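Local coordinates for putative secreted protein (Streptomyces coelicolor A3, PDB 2QF9) that is of unknown function but is probably secreted and belongs to the DUF305 family, whose all-helical fold is grouped with the ferritin-like proteins, at residues A23-M26 with S27-R31; E100-K103 with L104-D108; A112-Y115 with Y116-M120. All coordinates share one frame; numbering follows the deposited sequence.

Contact 1 of 3, residues A23-M26 with S27-R31. With EDO (1,2-ethanediol), chain C.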
# COMPACT_ATOMS: atom_id res chain seq x y z
N ALA A 23 -0.05 -9.74 5.22
CA ALA A 23 -0.75 -8.93 6.23
C ALA A 23 -1.78 -8.01 5.55
O ALA A 23 -2.93 -7.86 6.01
CB ALA A 23 0.21 -8.10 7.04
N VAL A 24 -1.35 -7.35 4.48
CA VAL A 24 -2.24 -6.50 3.70
C VAL A 24 -3.48 -7.29 3.24
O VAL A 24 -4.62 -6.85 3.42
CB VAL A 24 -1.48 -5.83 2.51
CG1 VAL A 24 -2.46 -5.02 1.64
CG2 VAL A 24 -0.32 -4.95 3.06
N GLU A 25 -3.26 -8.46 2.64
CA GLU A 25 -4.34 -9.34 2.17
C GLU A 25 -5.29 -9.72 3.32
O GLU A 25 -6.52 -9.65 3.17
CB GLU A 25 -3.75 -10.58 1.48
CG GLU A 25 -4.77 -11.64 1.07
CD GLU A 25 -5.76 -11.20 -0.02
OE1 GLU A 25 -5.73 -10.02 -0.45
OE2 GLU A 25 -6.59 -12.05 -0.43
N MSE A 26 -4.73 -10.15 4.46
CA MSE A 26 -5.55 -10.45 5.63
C MSE A 26 -6.43 -9.27 6.04
O MSE A 26 -7.59 -9.45 6.41
CB MSE A 26 -4.67 -10.83 6.81
CG MSE A 26 -4.46 -12.29 6.93
SE MSE A 26 -4.01 -12.59 8.79
CE MSE A 26 -2.40 -11.54 8.89
N SER A 27 -5.87 -8.06 5.97
CA SER A 27 -6.59 -6.83 6.30
C SER A 27 -7.75 -6.54 5.36
O SER A 27 -8.85 -6.16 5.81
CB SER A 27 -5.61 -5.65 6.40
OG SER A 27 -4.68 -5.93 7.46
N TYR A 28 -7.53 -6.74 4.05
CA TYR A 28 -8.60 -6.62 3.07
C TYR A 28 -9.72 -7.62 3.36
O TYR A 28 -10.90 -7.27 3.27
CB TYR A 28 -8.08 -6.84 1.64
CG TYR A 28 -7.66 -5.54 1.01
CD1 TYR A 28 -6.33 -5.10 1.06
CD2 TYR A 28 -8.62 -4.69 0.43
CE1 TYR A 28 -5.95 -3.87 0.49
CE2 TYR A 28 -8.24 -3.45 -0.16
CZ TYR A 28 -6.92 -3.05 -0.10
OH TYR A 28 -6.55 -1.84 -0.65
N ILE A 29 -9.35 -8.85 3.71
CA ILE A 29 -10.34 -9.90 3.94
C ILE A 29 -11.20 -9.58 5.18
O ILE A 29 -12.44 -9.58 5.09
CB ILE A 29 -9.69 -11.31 4.07
CG1 ILE A 29 -9.00 -11.73 2.75
CG2 ILE A 29 -10.75 -12.35 4.46
CD1 ILE A 29 -8.06 -12.93 2.94
N VAL A 30 -10.55 -9.28 6.30
CA VAL A 30 -11.31 -9.03 7.53
C VAL A 30 -12.26 -7.82 7.39
O VAL A 30 -13.36 -7.83 7.93
CB VAL A 30 -10.43 -8.93 8.80
CG1 VAL A 30 -9.76 -7.56 8.92
CG2 VAL A 30 -11.29 -9.22 10.06
N ARG A 31 -11.84 -6.80 6.64
CA ARG A 31 -12.66 -5.61 6.53
C ARG A 31 -13.97 -5.89 5.78
O ARG A 31 -14.98 -5.21 6.00
CB ARG A 31 -11.88 -4.44 5.91
CG ARG A 31 -10.89 -3.81 6.91
CD ARG A 31 -10.00 -2.76 6.22
NE ARG A 31 -10.78 -1.80 5.42
CZ ARG A 31 -11.35 -0.70 5.89
NH1 ARG A 31 -11.28 -0.40 7.18
NH2 ARG A 31 -12.03 0.10 5.07
C1 EDO C . -3.40 -0.16 -0.19
O1 EDO C . -4.01 -1.40 -0.48
C2 EDO C . -2.77 -0.26 1.20
O2 EDO C . -3.72 0.15 2.17
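S27, Y28, I29 and V30 each donate a backbone N-H to the carbonyl four residues earlier, from A23, V24, E25 and M26, the regular alpha-helical i to i+4 bonds of helix 8-31. The straightest is V30 N to M26 O, with 170° at the hydrogen. A23 O carries a second bond: S27 OG, turned back beside its own backbone N (chi1 -61°), donates to it at 3.0 Å from above the carbonyl plane, on the face opposite to that used by S27 N. S27 OG also pairs with the hydroxyl of Y116 on helix 109-137. Facing the second subunit, V24 and Y28 lie alongside each other, V24 CG1 meeting the tyrosine ring edge 3.9 Å from CE1. The ring packs edge-to-face with Y44 of the second subunit. Y28 OH is hydrogen-bonded at 2.6 Å to O1 of an ethanediol, probably from the crystallisation liquor, which Q48 of both subunits and Y28 of the second subunit also bind. An alanine at Y28 would probably leave the Y44 ring of the second subunit without its aromatic mate and V24 CG1 without its neighbour. Further round, E25 bends at chi2 (65°), bringing OE2 to 3.8 Å from I29 CD1. The helix thus turns a hydrogen-bonded serine hydroxyl into the bundle, while its face toward the second subunit combines an aromatic ring and V24 with polar groups, the phenol OH being hydrogen-bonded.

Contact 2 of 3, residues E100-K103 with L104-D108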
# COMPACT_ATOMS: atom_id res chain seq x y z
N GLU A 100 -5.70 -21.34 6.49
CA GLU A 100 -6.03 -20.27 7.46
C GLU A 100 -6.61 -19.06 6.74
O GLU A 100 -7.60 -18.44 7.18
CB GLU A 100 -4.77 -19.89 8.25
CG GLU A 100 -4.45 -20.92 9.35
CD GLU A 100 -3.13 -20.68 10.05
OE1 GLU A 100 -2.22 -20.03 9.49
OE2 GLU A 100 -2.99 -21.18 11.19
N MSE A 101 -6.00 -18.69 5.61
CA MSE A 101 -6.50 -17.56 4.81
C MSE A 101 -7.91 -17.85 4.27
O MSE A 101 -8.77 -16.97 4.29
CB MSE A 101 -5.55 -17.22 3.66
CG MSE A 101 -4.16 -16.80 4.12
SE MSE A 101 -4.17 -15.09 5.10
CE MSE A 101 -4.40 -13.89 3.55
N LYS A 102 -8.13 -19.07 3.81
CA LYS A 102 -9.45 -19.49 3.35
C LYS A 102 -10.47 -19.41 4.49
O LYS A 102 -11.57 -18.88 4.31
CB LYS A 102 -9.40 -20.90 2.78
CG LYS A 102 -10.77 -21.44 2.35
CD LYS A 102 -10.70 -22.89 1.90
CE LYS A 102 -12.01 -23.29 1.24
NZ LYS A 102 -13.06 -23.44 2.27
N LYS A 103 -10.10 -19.94 5.67
CA LYS A 103 -11.00 -19.98 6.81
C LYS A 103 -11.43 -18.56 7.17
O LYS A 103 -12.62 -18.31 7.37
CB LYS A 103 -10.36 -20.67 8.02
CG LYS A 103 -11.28 -20.77 9.21
CD LYS A 103 -10.62 -21.54 10.34
CE LYS A 103 -11.15 -21.08 11.70
NZ LYS A 103 -12.56 -21.47 11.94
N LEU A 104 -10.46 -17.64 7.21
CA LEU A 104 -10.75 -16.25 7.55
C LEU A 104 -11.87 -15.67 6.68
O LEU A 104 -12.79 -15.01 7.18
CB LEU A 104 -9.49 -15.37 7.42
CG LEU A 104 -9.67 -13.88 7.75
CD1 LEU A 104 -10.10 -13.68 9.20
CD2 LEU A 104 -8.37 -13.14 7.48
N GLY A 105 -11.78 -15.96 5.39
CA GLY A 105 -12.73 -15.51 4.39
C GLY A 105 -14.12 -16.09 4.52
O GLY A 105 -15.06 -15.56 3.92
N THR A 106 -14.26 -17.18 5.29
CA THR A 106 -15.57 -17.84 5.53
C THR A 106 -16.28 -17.35 6.80
O THR A 106 -17.47 -17.62 7.00
CB THR A 106 -15.45 -19.38 5.64
OG1 THR A 106 -14.80 -19.72 6.87
CG2 THR A 106 -14.70 -20.00 4.43
N LEU A 107 -15.54 -16.66 7.67
CA LEU A 107 -16.08 -16.20 8.96
C LEU A 107 -16.77 -14.84 8.86
O LEU A 107 -16.53 -14.09 7.91
CB LEU A 107 -14.97 -16.15 10.01
CG LEU A 107 -14.28 -17.49 10.26
CD1 LEU A 107 -13.13 -17.32 11.24
CD2 LEU A 107 -15.27 -18.52 10.75
N ASP A 108 -17.58 -14.54 9.88
CA ASP A 108 -18.39 -13.31 9.94
C ASP A 108 -18.27 -12.65 11.30
O ASP A 108 -18.07 -13.34 12.31
CB ASP A 108 -19.87 -13.63 9.67
CG ASP A 108 -20.13 -13.97 8.21
OD1 ASP A 108 -20.40 -15.15 7.91
OD2 ASP A 108 -20.03 -13.06 7.35
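T106 grips K103 O twice. Its OG1 donates to that oxygen at 2.6 Å, in the carbonyl plane and on a lone pair, while T106 N reaches the same atom at 2.9 Å from well above the plane. The hydroxyl can do this because chi1 of 70° sets OG1 between the backbone N and the carbonyl carbon. L107 N adds a weak third bond to K103 O. One turn earlier the pattern is still regular, L104 N donating to E100 O at 3.0 Å, but G105 N to M101 O and T106 N to K102 O are weak. The shift of T106 N from K102 O to the nearer K103 O is the tightening from alpha-helical to 3-10-like bonding with which the short helix 98-106 runs out before helix 109-137 begins. T106 CG2 lies 3.3 Å from K102 O, and L107 CG comes within 3.4 Å of K103 O, so methyl and methine groups lie against the last carbonyls. K103 slants across L107, its NZ 4.2 Å from CD2; the chain is nearly straight until chi4 (69°) turns the ammonium, and the lysine makes a cation-pi contact with Y115. E100 OE1 accepts from T97 N. On the inner side M101 packs on E25, M26 and I29 of helix 8-31, and L104 on I29, while L107 leans on A112 and Y115.

Contact 3 of 3, residues A112-Y115 with Y116-M120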
# COMPACT_ATOMS: atom_id res chain seq x y z
N ALA A 112 -14.91 -13.66 12.79
CA ALA A 112 -13.89 -13.16 11.85
C ALA A 112 -12.90 -12.23 12.55
O ALA A 112 -11.68 -12.30 12.30
CB ALA A 112 -14.55 -12.47 10.65
N GLU A 113 -13.40 -11.35 13.41
CA GLU A 113 -12.53 -10.44 14.17
C GLU A 113 -11.52 -11.23 15.00
O GLU A 113 -10.30 -10.99 14.95
CB GLU A 113 -13.36 -9.55 15.10
CG GLU A 113 -14.27 -8.57 14.37
CD GLU A 113 -15.45 -8.13 15.23
OE1 GLU A 113 -15.22 -7.89 16.43
OE2 GLU A 113 -16.57 -8.04 14.70
N VAL A 114 -12.02 -12.21 15.76
CA VAL A 114 -11.16 -13.02 16.63
C VAL A 114 -10.11 -13.75 15.80
O VAL A 114 -8.92 -13.76 16.13
CB VAL A 114 -12.02 -13.99 17.46
CG1 VAL A 114 -11.17 -15.10 18.10
CG2 VAL A 114 -12.80 -13.19 18.53
N TYR A 115 -10.55 -14.37 14.72
CA TYR A 115 -9.65 -15.19 13.91
C TYR A 115 -8.56 -14.33 13.27
O TYR A 115 -7.40 -14.71 13.26
CB TYR A 115 -10.42 -15.98 12.85
CG TYR A 115 -9.61 -17.16 12.32
CD1 TYR A 115 -9.28 -18.22 13.17
CD2 TYR A 115 -9.20 -17.22 11.00
CE1 TYR A 115 -8.54 -19.31 12.71
CE2 TYR A 115 -8.46 -18.29 10.52
CZ TYR A 115 -8.14 -19.33 11.38
OH TYR A 115 -7.40 -20.42 10.93
N TYR A 116 -8.95 -13.15 12.79
CA TYR A 116 -8.01 -12.16 12.25
C TYR A 116 -6.98 -11.74 13.31
O TYR A 116 -5.78 -11.71 13.05
CB TYR A 116 -8.79 -10.93 11.77
CG TYR A 116 -7.92 -9.77 11.38
CD1 TYR A 116 -7.23 -9.76 10.15
CD2 TYR A 116 -7.77 -8.67 12.25
CE1 TYR A 116 -6.43 -8.68 9.79
CE2 TYR A 116 -6.96 -7.59 11.90
CZ TYR A 116 -6.29 -7.60 10.68
OH TYR A 116 -5.51 -6.53 10.32
N LEU A 117 -7.47 -11.39 14.50
CA LEU A 117 -6.60 -11.00 15.59
C LEU A 117 -5.62 -12.12 15.99
O LEU A 117 -4.48 -11.85 16.30
CB LEU A 117 -7.42 -10.52 16.79
CG LEU A 117 -8.17 -9.21 16.55
CD1 LEU A 117 -9.25 -9.07 17.61
CD2 LEU A 117 -7.23 -7.99 16.53
N GLN A 118 -6.09 -13.36 15.95
CA GLN A 118 -5.22 -14.50 16.27
C GLN A 118 -4.15 -14.70 15.20
O GLN A 118 -2.95 -14.84 15.52
CB GLN A 118 -6.06 -15.76 16.43
CG GLN A 118 -6.86 -15.76 17.73
CD GLN A 118 -7.90 -16.88 17.76
OE1 GLN A 118 -8.34 -17.36 16.72
NE2 GLN A 118 -8.29 -17.29 18.96
N LEU A 119 -4.58 -14.70 13.93
CA LEU A 119 -3.64 -14.83 12.82
C LEU A 119 -2.62 -13.68 12.79
O LEU A 119 -1.43 -13.91 12.58
CB LEU A 119 -4.35 -14.88 11.48
CG LEU A 119 -5.19 -16.11 11.15
CD1 LEU A 119 -5.90 -15.91 9.81
CD2 LEU A 119 -4.35 -17.42 11.14
N MSE A 120 -3.08 -12.46 13.02
CA MSE A 120 -2.20 -11.31 12.92
C MSE A 120 -1.22 -11.27 14.12
O MSE A 120 -0.08 -10.84 13.99
CB MSE A 120 -3.00 -10.01 12.80
CG MSE A 120 -2.16 -8.79 12.48
SE MSE A 120 -1.24 -8.88 10.73
CE MSE A 120 -2.74 -8.33 9.61
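Y115 and L119 meet one turn apart on helix 109-137, a long helix of the DUF305 helical bundle, which belongs to the ferritin clan. Four backbone bonds, each 2.9 Å long, tie the two segments: Y116 N to A112 O, L117 N to E113 O, Q118 N to V114 O and L119 N to Y115 O. Among the packing contacts, L119 CG sits over one face of the Y115 ring, offset toward the rim, and its CD1 comes to 3.6 Å from CE2. V114 and Q118 run side by side, so that V114 CG1 lies 3.7 Å from both CD and NE2 of the amide. The Y115 and Q118 side chains cross at about a right angle, ring and amide planes 72° apart, with Q118 OE1 3.8 Å from Y115 CD1. Polar ends reach out of the helix: E113 forms a salt bridge with R168 and a hydrogen bond with T34, and Q118 NE2 is bonded to K171 O near the chain end. L117 folds over the backbone of the preceding turn. With CG anti to its own carbonyl carbon (chi1 -67°), this leucine lays CG 3.2 Å and CD1 3.4 Å from E113 O.

How the contacts relate
The three contacts come in series along the chain, on helices 8-31, 98-106 and 109-137, with centres 10 to 11 Å apart on the same side of the chain's centre. Contacts 1 and 3 belong to long helices of the bundle; contact 2 lies on the short helix that directly precedes 109-137. I29 CG2 comes 3.7 Å from G105 CA, joining contacts 1 and 2, and E100 CD reaches L119 CD2 at 3.6 Å between contacts 2 and 3. Contacts 1 and 3 meet where V30 CG2 lies 3.5 Å from Y116 CB. The short helix thus covers, from the surface, the side where the buried contacts of helices 8-31 and 109-137 meet, and contact 1 alone also faces the second subunit.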